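Local atomic coordinates of succinate-semialdehyde dehydrogenase (NAD(P)(+)) (Marinobacter aquaeolei, PDB entry 3RH9), a protein that probably oxidises succinate semialdehyde to succinate with NAD+ or NADP+ as electron acceptor. Residues I327-L332 with F390-P395; Q346-K351 with R380-Y385; A357-A362 with F369-V374. All blocks are in the same frame, centred on the assembly; numbering follows the deposited sequence.

Interaction 1: I327-L332 with F390-P395; sequences IDIGPL and FGPLVP
The Phe-Gly-Pro end of the Glu-x-Phe-Gly-Pro motif familiar from aldehyde dehydrogenases is backed here by Ile329 and Leu332, two apolar side chains of the loop leading into helix 335-350. Pro392 is the shared target, and its ring is met at two carbons, CB and CD, which flank CG. Leu332 makes the closer approach, its CD2 methyl resting 3.6 Å from Pro392 CD. The same methyl reaches back along the motif, lying 4.2 Å from Gly391 CA. Its position follows from the torsions: CG stands opposite the carbonyl carbon (chi1 -54°) and CD1 prolongs the chain, which leaves CD2 as the branch turned to the proline. The Ile329 side chain crosses that of Pro392 at about a right angle and touches it with the end of its chain, CD1 being 4.0 Å from Pro392 CB. Pro392 itself is the centre of an inverse gamma turn, closed by a weak bond from Leu393 N to Gly391 O (2.8 Å), and directly beyond it strand 393-399 begins. Outside the two segments, Phe283 of helix 271-283 also packs on Pro392, while Phe338 and Val341 of helix 335-350 touch Leu332. The backbone of Ile329 is tied separately, to Thr318 and Gly320. With 139 Å² buried and only carbon-carbon contacts between the side chains, the pairing is one of shape and hydrophobicity: Ile329 and Leu332 pack on the motif from the loop side, within a buried apolar cluster that takes in Phe283 and Phe338, while the backbone bonds to third parties supply the directional hold.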
loop_
_atom_site.group_PDB
_atom_site.type_symbol
_atom_site.label_atom_id
_atom_site.label_comp_id
_atom_site.label_asym_id
_atom_site.label_seq_id
_atom_site.Cartn_x
_atom_site.Cartn_y
_atom_site.Cartn_z
ATOM N N ILE A 327 -21.122 31.812 17.197
ATOM C CA ILE A 327 -20.941 30.486 17.770
ATOM C C ILE A 327 -19.601 29.875 17.362
ATOM O O ILE A 327 -19.352 29.643 16.178
ATOM C CB ILE A 327 -22.080 29.550 17.367
ATOM C CG1 ILE A 327 -23.342 29.912 18.149
ATOM C CG2 ILE A 327 -21.694 28.118 17.636
ATOM C CD1 ILE A 327 -23.132 29.964 19.647
ATOM N N ASP A 328 -18.747 29.614 18.347
ATOM C CA ASP A 328 -17.434 29.022 18.093
ATOM C C ASP A 328 -17.470 27.521 17.880
ATOM O O ASP A 328 -16.661 26.981 17.142
ATOM C CB ASP A 328 -16.474 29.333 19.234
ATOM C CG ASP A 328 -16.351 30.809 19.486
ATOM O OD1 ASP A 328 -16.269 31.576 18.499
ATOM O OD2 ASP A 328 -16.354 31.205 20.667
ATOM N N ILE A 329 -18.394 26.842 18.540
ATOM C CA ILE A 329 -18.518 25.403 18.373
ATOM C C ILE A 329 -19.970 24.968 18.463
ATOM O O ILE A 329 -20.734 25.497 19.272
ATOM C CB ILE A 329 -17.659 24.615 19.404
ATOM C CG1 ILE A 329 -18.494 23.504 20.035
ATOM C CG2 ILE A 329 -17.115 25.521 20.509
ATOM C CD1 ILE A 329 -17.837 22.858 21.226
ATOM N N GLY A 330 -20.347 24.011 17.618
ATOM C CA GLY A 330 -21.721 23.535 17.551
ATOM C C GLY A 330 -21.898 22.200 18.247
ATOM O O GLY A 330 -21.019 21.769 18.969
ATOM N N PRO A 331 -23.022 21.521 18.019
ATOM C CA PRO A 331 -23.212 20.289 18.782
ATOM C C PRO A 331 -22.266 19.211 18.273
ATOM O O PRO A 331 -21.604 19.422 17.250
ATOM C CB PRO A 331 -24.653 19.889 18.458
ATOM C CG PRO A 331 -25.182 20.931 17.504
ATOM C CD PRO A 331 -24.012 21.663 16.945
ATOM N N LEU A 332 -22.187 18.092 18.993
ATOM C CA LEU A 332 -21.519 16.882 18.507
ATOM C C LEU A 332 -22.496 16.141 17.604
ATOM O O LEU A 332 -23.676 16.435 17.614
ATOM C CB LEU A 332 -21.121 15.972 19.669
ATOM C CG LEU A 332 -20.278 16.532 20.803
ATOM C CD1 LEU A 332 -20.037 15.440 21.818
ATOM C CD2 LEU A 332 -18.964 17.059 20.267
ATOM N N PHE A 390 -12.827 12.344 20.459
ATOM C CA PHE A 390 -13.728 12.935 19.474
ATOM C C PHE A 390 -14.754 13.887 20.079
ATOM O O PHE A 390 -15.945 13.755 19.850
ATOM C CB PHE A 390 -14.422 11.847 18.667
ATOM C CG PHE A 390 -13.869 11.688 17.293
ATOM C CD1 PHE A 390 -12.504 11.663 17.090
ATOM C CD2 PHE A 390 -14.707 11.584 16.202
ATOM C CE1 PHE A 390 -11.978 11.538 15.826
ATOM C CE2 PHE A 390 -14.187 11.449 14.926
ATOM C CZ PHE A 390 -12.815 11.423 14.740
ATOM N N GLY A 391 -14.272 14.849 20.850
ATOM C CA GLY A 391 -15.127 15.831 21.480
ATOM C C GLY A 391 -14.287 16.977 22.013
ATOM O O GLY A 391 -13.058 16.919 21.982
ATOM N N PRO A 392 -14.947 18.036 22.494
ATOM C CA PRO A 392 -14.275 19.266 22.907
ATOM C C PRO A 392 -13.636 19.138 24.273
ATOM O O PRO A 392 -13.793 20.034 25.088
ATOM C CB PRO A 392 -15.428 20.256 22.998
ATOM C CG PRO A 392 -16.572 19.401 23.344
ATOM C CD PRO A 392 -16.401 18.224 22.454
ATOM N N LEU A 393 -12.906 18.056 24.504
ATOM C CA LEU A 393 -12.261 17.817 25.783
ATOM C C LEU A 393 -10.758 17.979 25.649
ATOM O O LEU A 393 -10.169 17.505 24.675
ATOM C CB LEU A 393 -12.579 16.404 26.242
ATOM C CG LEU A 393 -11.950 15.922 27.540
ATOM C CD1 LEU A 393 -12.199 16.932 28.669
ATOM C CD2 LEU A 393 -12.513 14.547 27.877
ATOM N N VAL A 394 -10.125 18.637 26.617
ATOM C CA VAL A 394 -8.681 18.836 26.550
ATOM C C VAL A 394 -7.999 18.242 27.767
ATOM O O VAL A 394 -7.985 18.861 28.828
ATOM C CB VAL A 394 -8.311 20.331 26.484
ATOM C CG1 VAL A 394 -6.781 20.498 26.468
ATOM C CG2 VAL A 394 -8.974 21.005 25.283
ATOM N N PRO A 395 -7.439 17.034 27.627
ATOM C CA PRO A 395 -6.838 16.351 28.780
ATOM C C PRO A 395 -5.324 16.585 28.912
ATOM O O PRO A 395 -4.564 16.328 27.975
ATOM C CB PRO A 395 -7.152 14.872 28.514
ATOM C CG PRO A 395 -8.096 14.868 27.326
ATOM C CD PRO A 395 -7.735 16.094 26.546
#

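Interaction 2: Q346-K351 with R380-Y385; sequences QDALDK and REMCCY
Asp347 lays its carboxylate against the start of helix 383-386, overlapping the backbone and thiol of Cys383. OD2 accepts the amide hydrogen of Cys383 N at 2.8 Å, with an N-H...O angle of 157°. The amide comes from above the carboxylate plane, 37° out of it. CG of Asp347 is anti to the backbone N (chi1 175°), which carries the carboxylate off helix 335-350 toward this neighbour. Cys383 SG then lies alongside the same carboxylate, 3.4 Å from Asp347 OD2. Water 1 extends the grip by one residue: it donates to Asp347 OD2 at 2.7 Å and accepts from Cys384 N at 3.0 Å. Met382, a selenomethionine at the N-cap position, has no polar side-chain atom to offer its own helix. Its chain runs extended beyond CG along the end of helix 335-350, with SE 4.1 Å from Ala348 CA and CE 3.9 Å from Lys351 CB. Lys351 slides past it in the opposite direction, and its NZ makes a weak hydrogen bond to Glu381 O at 3.4 Å. His344, one turn earlier in helix 335-350, touches both Cys383 and Cys384. One carboxylate oxygen thus serves two successive amides of a helix start, and the amide of Cys383, with that of Cys384 acting through water, would probably favour the charged form of Asp347.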
loop_
_atom_site.group_PDB
_atom_site.type_symbol
_atom_site.label_atom_id
_atom_site.label_comp_id
_atom_site.label_asym_id
_atom_site.label_seq_id
_atom_site.Cartn_x
_atom_site.Cartn_y
_atom_site.Cartn_z
ATOM N N GLN A 346 -16.150 11.986 32.928
ATOM C CA GLN A 346 -16.389 11.289 34.168
ATOM C C GLN A 346 -15.180 10.460 34.615
ATOM O O GLN A 346 -14.790 10.478 35.790
ATOM C CB GLN A 346 -17.613 10.388 34.029
ATOM C CG GLN A 346 -18.187 9.990 35.364
ATOM C CD GLN A 346 -18.634 11.197 36.172
ATOM O OE1 GLN A 346 -19.593 11.898 35.805
ATOM N NE2 GLN A 346 -17.937 11.454 37.270
ATOM N N ASP A 347 -14.609 9.708 33.680
ATOM C CA ASP A 347 -13.550 8.770 34.016
ATOM C C ASP A 347 -12.341 9.520 34.533
ATOM O O ASP A 347 -11.714 9.106 35.503
ATOM C CB ASP A 347 -13.160 7.949 32.800
ATOM C CG ASP A 347 -11.980 7.045 33.066
ATOM O OD1 ASP A 347 -12.137 6.029 33.782
ATOM O OD2 ASP A 347 -10.889 7.344 32.540
ATOM N N ALA A 348 -12.022 10.633 33.884
ATOM C CA ALA A 348 -10.897 11.446 34.290
ATOM C C ALA A 348 -11.060 11.968 35.723
ATOM O O ALA A 348 -10.119 11.927 36.525
ATOM C CB ALA A 348 -10.714 12.600 33.327
ATOM N N LEU A 349 -12.247 12.481 36.029
ATOM C CA LEU A 349 -12.497 13.052 37.339
ATOM C C LEU A 349 -12.608 11.956 38.397
ATOM O O LEU A 349 -12.170 12.152 39.537
ATOM C CB LEU A 349 -13.747 13.939 37.335
ATOM C CG LEU A 349 -13.700 15.181 36.446
ATOM C CD1 LEU A 349 -15.061 15.834 36.417
ATOM C CD2 LEU A 349 -12.670 16.164 36.919
ATOM N N ASP A 350 -13.182 10.810 38.025
ATOM C CA ASP A 350 -13.277 9.700 38.965
ATOM C C ASP A 350 -11.895 9.250 39.387
ATOM O O ASP A 350 -11.726 8.742 40.493
ATOM C CB ASP A 350 -14.039 8.513 38.388
ATOM C CG ASP A 350 -15.526 8.795 38.211
ATOM O OD1 ASP A 350 -15.997 9.858 38.704
ATOM O OD2 ASP A 350 -16.210 7.943 37.572
ATOM N N LYS A 351 -10.902 9.447 38.524
ATOM C CA LYS A 351 -9.560 8.983 38.826
ATOM C C LYS A 351 -8.603 10.088 39.284
ATOM O O LYS A 351 -7.396 9.862 39.405
ATOM C CB LYS A 351 -8.965 8.271 37.623
ATOM C CG LYS A 351 -9.658 6.997 37.204
ATOM C CD LYS A 351 -9.039 6.547 35.901
ATOM C CE LYS A 351 -9.911 5.571 35.124
ATOM N NZ LYS A 351 -9.581 4.153 35.386
ATOM N N ARG A 380 -1.830 7.659 31.960
ATOM C CA ARG A 380 -2.123 6.566 31.037
ATOM C C ARG A 380 -3.255 5.647 31.490
ATOM O O ARG A 380 -3.734 4.835 30.704
ATOM C CB ARG A 380 -0.864 5.741 30.739
ATOM C CG ARG A 380 -0.242 5.058 31.968
ATOM C CD ARG A 380 0.817 4.050 31.557
ATOM N NE ARG A 380 0.226 3.009 30.715
ATOM C CZ ARG A 380 0.875 2.349 29.754
ATOM N NH1 ARG A 380 2.149 2.618 29.505
ATOM N NH2 ARG A 380 0.251 1.425 29.030
ATOM N N GLU A 381 -3.689 5.785 32.741
ATOM C CA GLU A 381 -4.743 4.925 33.303
ATOM C C GLU A 381 -6.124 5.385 32.877
ATOM O O GLU A 381 -7.128 4.735 33.160
ATOM C CB GLU A 381 -4.715 4.912 34.846
ATOM C CG GLU A 381 -3.401 4.451 35.512
ATOM C CD GLU A 381 -2.810 3.175 34.911
ATOM O OE1 GLU A 381 -3.589 2.290 34.467
ATOM O OE2 GLU A 381 -1.556 3.062 34.884
HETATM N N MSE A 382 -6.177 6.526 32.211
HETATM C CA MSE A 382 -7.462 7.128 31.930
HETATM C C MSE A 382 -7.921 6.911 30.504
HETATM O O MSE A 382 -7.129 6.985 29.557
HETATM C CB MSE A 382 -7.394 8.598 32.273
HETATM C CG MSE A 382 -6.637 8.785 33.553
HETATM SE SE MSE A 382 -6.898 10.525 34.316
HETATM C CE MSE A 382 -6.021 10.187 36.039
ATOM N N CYS A 383 -9.213 6.638 30.375
ATOM C CA CYS A 383 -9.833 6.341 29.095
ATOM C C CYS A 383 -9.469 7.311 27.994
ATOM O O CYS A 383 -9.148 6.897 26.874
ATOM C CB CYS A 383 -11.341 6.343 29.252
ATOM S SG CYS A 383 -11.843 4.994 30.240
ATOM N N CYS A 384 -9.557 8.601 28.304
ATOM C CA CYS A 384 -9.370 9.630 27.298
ATOM C C CYS A 384 -7.925 9.618 26.826
ATOM O O CYS A 384 -7.599 10.169 25.782
ATOM C CB CYS A 384 -9.774 11.002 27.843
ATOM S SG CYS A 384 -8.737 11.631 29.195
ATOM N N TYR A 385 -7.065 8.969 27.602
ATOM C CA TYR A 385 -5.665 8.824 27.250
ATOM C C TYR A 385 -5.512 7.593 26.383
ATOM O O TYR A 385 -4.662 7.548 25.512
ATOM C CB TYR A 385 -4.834 8.661 28.514
ATOM C CG TYR A 385 -3.334 8.608 28.305
ATOM C CD1 TYR A 385 -2.712 7.448 27.863
ATOM C CD2 TYR A 385 -2.538 9.715 28.583
ATOM C CE1 TYR A 385 -1.339 7.396 27.687
ATOM C CE2 TYR A 385 -1.165 9.678 28.415
ATOM C CZ TYR A 385 -0.561 8.515 27.969
ATOM O OH TYR A 385 0.821 8.474 27.799
HETATM O O HOH W 1 -10.664 9.487 30.899
#

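Interaction 3: A357-A362 with F369-V374; sequences AGKQPA and FFPPTV
Ala357 and Val374 form an antiparallel hydrogen-bonded pair, joined in both directions. Val374 N donates to Ala357 O at 2.7 Å (N-H...O 159°), and Ala357 N returns a bond to Val374 O at 3.2 Å, arriving in the carbonyl plane on a lone pair. Their CB atoms, on one face of the sheet, are 4.0 Å apart. Ala357 O also receives a CA-H...O contact from Thr373 CA (3.1 Å). Beyond the pair, Gly358 turns the chain away at a positive phi, where a CB would be jammed against the carbonyl O of Ala357, which by itself calls for glycine, and would also run into Thr373 OG1. Lys359 then crosses Pro371 at about a right angle, its CE 3.9 Å from Pro371 CG. With OG1 beside its own backbone N (chi1 -56°), Thr373 gives a hydrogen bond to Pro371 O at 2.8 Å, from above that carbonyl's plane. A valine in place of Thr373 lacks the hydroxyl and would probably leave Pro371 O without this donor and the proline lead-in less firmly fixed. Further out, Val314 of helix 303-316 covers Val374, and Ala311 covers Ala357. The arrangement is a long-looped beta hairpin whose strand 354-357 is outermost, within this chain, in the mixed sheet, antiparallel to strand 373-376.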
loop_
_atom_site.group_PDB
_atom_site.type_symbol
_atom_site.label_atom_id
_atom_site.label_comp_id
_atom_site.label_asym_id
_atom_site.label_seq_id
_atom_site.Cartn_x
_atom_site.Cartn_y
_atom_site.Cartn_z
ATOM N N ALA A 357 -11.605 23.836 33.515
ATOM C CA ALA A 357 -12.593 24.629 32.808
ATOM C C ALA A 357 -13.676 23.749 32.212
ATOM O O ALA A 357 -13.402 22.649 31.750
ATOM C CB ALA A 357 -11.922 25.444 31.728
ATOM N N GLY A 358 -14.906 24.250 32.206
ATOM C CA GLY A 358 -16.033 23.491 31.722
ATOM C C GLY A 358 -16.903 23.034 32.874
ATOM O O GLY A 358 -16.716 23.470 34.005
ATOM N N LYS A 359 -17.847 22.144 32.579
ATOM C CA LYS A 359 -18.846 21.694 33.544
ATOM C C LYS A 359 -18.627 20.239 33.999
ATOM O O LYS A 359 -18.086 19.410 33.253
ATOM C CB LYS A 359 -20.254 21.798 32.937
ATOM C CG LYS A 359 -20.722 23.181 32.487
ATOM C CD LYS A 359 -22.144 23.060 31.935
ATOM C CE LYS A 359 -22.506 24.151 30.930
ATOM N NZ LYS A 359 -23.196 25.335 31.531
ATOM N N GLN A 360 -19.062 19.945 35.225
ATOM C CA GLN A 360 -19.204 18.578 35.730
ATOM C C GLN A 360 -20.219 17.808 34.869
ATOM O O GLN A 360 -21.248 18.356 34.479
ATOM C CB GLN A 360 -19.701 18.629 37.180
ATOM C CG GLN A 360 -18.616 18.615 38.238
ATOM C CD GLN A 360 -17.960 17.251 38.338
ATOM O OE1 GLN A 360 -18.554 16.241 37.942
ATOM N NE2 GLN A 360 -16.733 17.209 38.854
ATOM N N PRO A 361 -19.942 16.529 34.572
ATOM C CA PRO A 361 -20.790 15.762 33.642
ATOM C C PRO A 361 -22.282 15.729 33.993
ATOM O O PRO A 361 -23.112 15.656 33.088
ATOM C CB PRO A 361 -20.201 14.359 33.710
ATOM C CG PRO A 361 -18.762 14.582 34.079
ATOM C CD PRO A 361 -18.763 15.763 35.011
ATOM N N ALA A 362 -22.628 15.790 35.271
ATOM C CA ALA A 362 -24.031 15.738 35.645
ATOM C C ALA A 362 -24.768 17.024 35.268
ATOM O O ALA A 362 -25.997 17.031 35.192
ATOM C CB ALA A 362 -24.188 15.440 37.122
ATOM N N PHE A 369 -25.025 19.354 22.784
ATOM C CA PHE A 369 -24.077 20.443 23.026
ATOM C C PHE A 369 -23.143 20.133 24.189
ATOM O O PHE A 369 -23.568 19.950 25.333
ATOM C CB PHE A 369 -24.785 21.784 23.246
ATOM C CG PHE A 369 -25.701 22.176 22.129
ATOM C CD1 PHE A 369 -25.222 22.877 21.040
ATOM C CD2 PHE A 369 -27.050 21.845 22.175
ATOM C CE1 PHE A 369 -26.078 23.242 19.990
ATOM C CE2 PHE A 369 -27.912 22.206 21.149
ATOM C CZ PHE A 369 -27.424 22.904 20.046
ATOM N N PHE A 370 -21.857 20.064 23.885
ATOM C CA PHE A 370 -20.868 19.790 24.899
ATOM C C PHE A 370 -19.882 20.943 24.964
ATOM O O PHE A 370 -19.234 21.276 23.979
ATOM C CB PHE A 370 -20.159 18.483 24.587
ATOM C CG PHE A 370 -19.465 17.880 25.764
ATOM C CD1 PHE A 370 -18.347 18.487 26.306
ATOM C CD2 PHE A 370 -19.927 16.699 26.325
ATOM C CE1 PHE A 370 -17.710 17.933 27.388
ATOM C CE2 PHE A 370 -19.287 16.140 27.406
ATOM C CZ PHE A 370 -18.178 16.760 27.942
ATOM N N PRO A 371 -19.770 21.556 26.143
ATOM C CA PRO A 371 -18.982 22.761 26.410
ATOM C C PRO A 371 -17.481 22.499 26.378
ATOM O O PRO A 371 -17.025 21.460 26.836
ATOM C CB PRO A 371 -19.386 23.127 27.842
ATOM C CG PRO A 371 -20.551 22.251 28.177
ATOM C CD PRO A 371 -20.395 21.035 27.363
ATOM N N PRO A 372 -16.706 23.452 25.864
ATOM C CA PRO A 372 -15.264 23.263 25.853
ATOM C C PRO A 372 -14.771 23.050 27.272
ATOM O O PRO A 372 -15.084 23.858 28.128
ATOM C CB PRO A 372 -14.757 24.592 25.298
ATOM C CG PRO A 372 -15.903 25.137 24.533
ATOM C CD PRO A 372 -17.096 24.755 25.311
ATOM N N THR A 373 -14.018 21.978 27.499
ATOM C CA THR A 373 -13.621 21.555 28.834
ATOM C C THR A 373 -12.134 21.279 28.922
ATOM O O THR A 373 -11.511 20.858 27.946
ATOM C CB THR A 373 -14.339 20.265 29.228
ATOM O OG1 THR A 373 -15.752 20.451 29.113
ATOM C CG2 THR A 373 -14.009 19.900 30.644
ATOM N N VAL A 374 -11.569 21.496 30.105
ATOM C CA VAL A 374 -10.140 21.306 30.314
ATOM C C VAL A 374 -9.846 20.584 31.629
ATOM O O VAL A 374 -10.123 21.108 32.710
ATOM C CB VAL A 374 -9.410 22.657 30.361
ATOM C CG1 VAL A 374 -8.018 22.459 30.879
ATOM C CG2 VAL A 374 -9.392 23.320 28.992
#

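Interactions 1 and 3 are the closest of the three, their centres about 9 Å apart, and they share a sheet: probable hydrogen bonds run from Val394 N to Thr373 O (2.9 Å) and from Thr373 N to Pro392 O (3.1 Å). Interaction 2 lies about 18 Å from interaction 1 and about 15 Å from interaction 3, centre to centre. It meets the former where Cys384 SG packs on Pro395 CB at 3.7 Å, and the latter where Gln346 and Leu349 touch Pro361. Interaction 1 alone approaches the predicted active site, the side chain of Phe390 being about 9 Å from that of Glu256; the other two lie away from it.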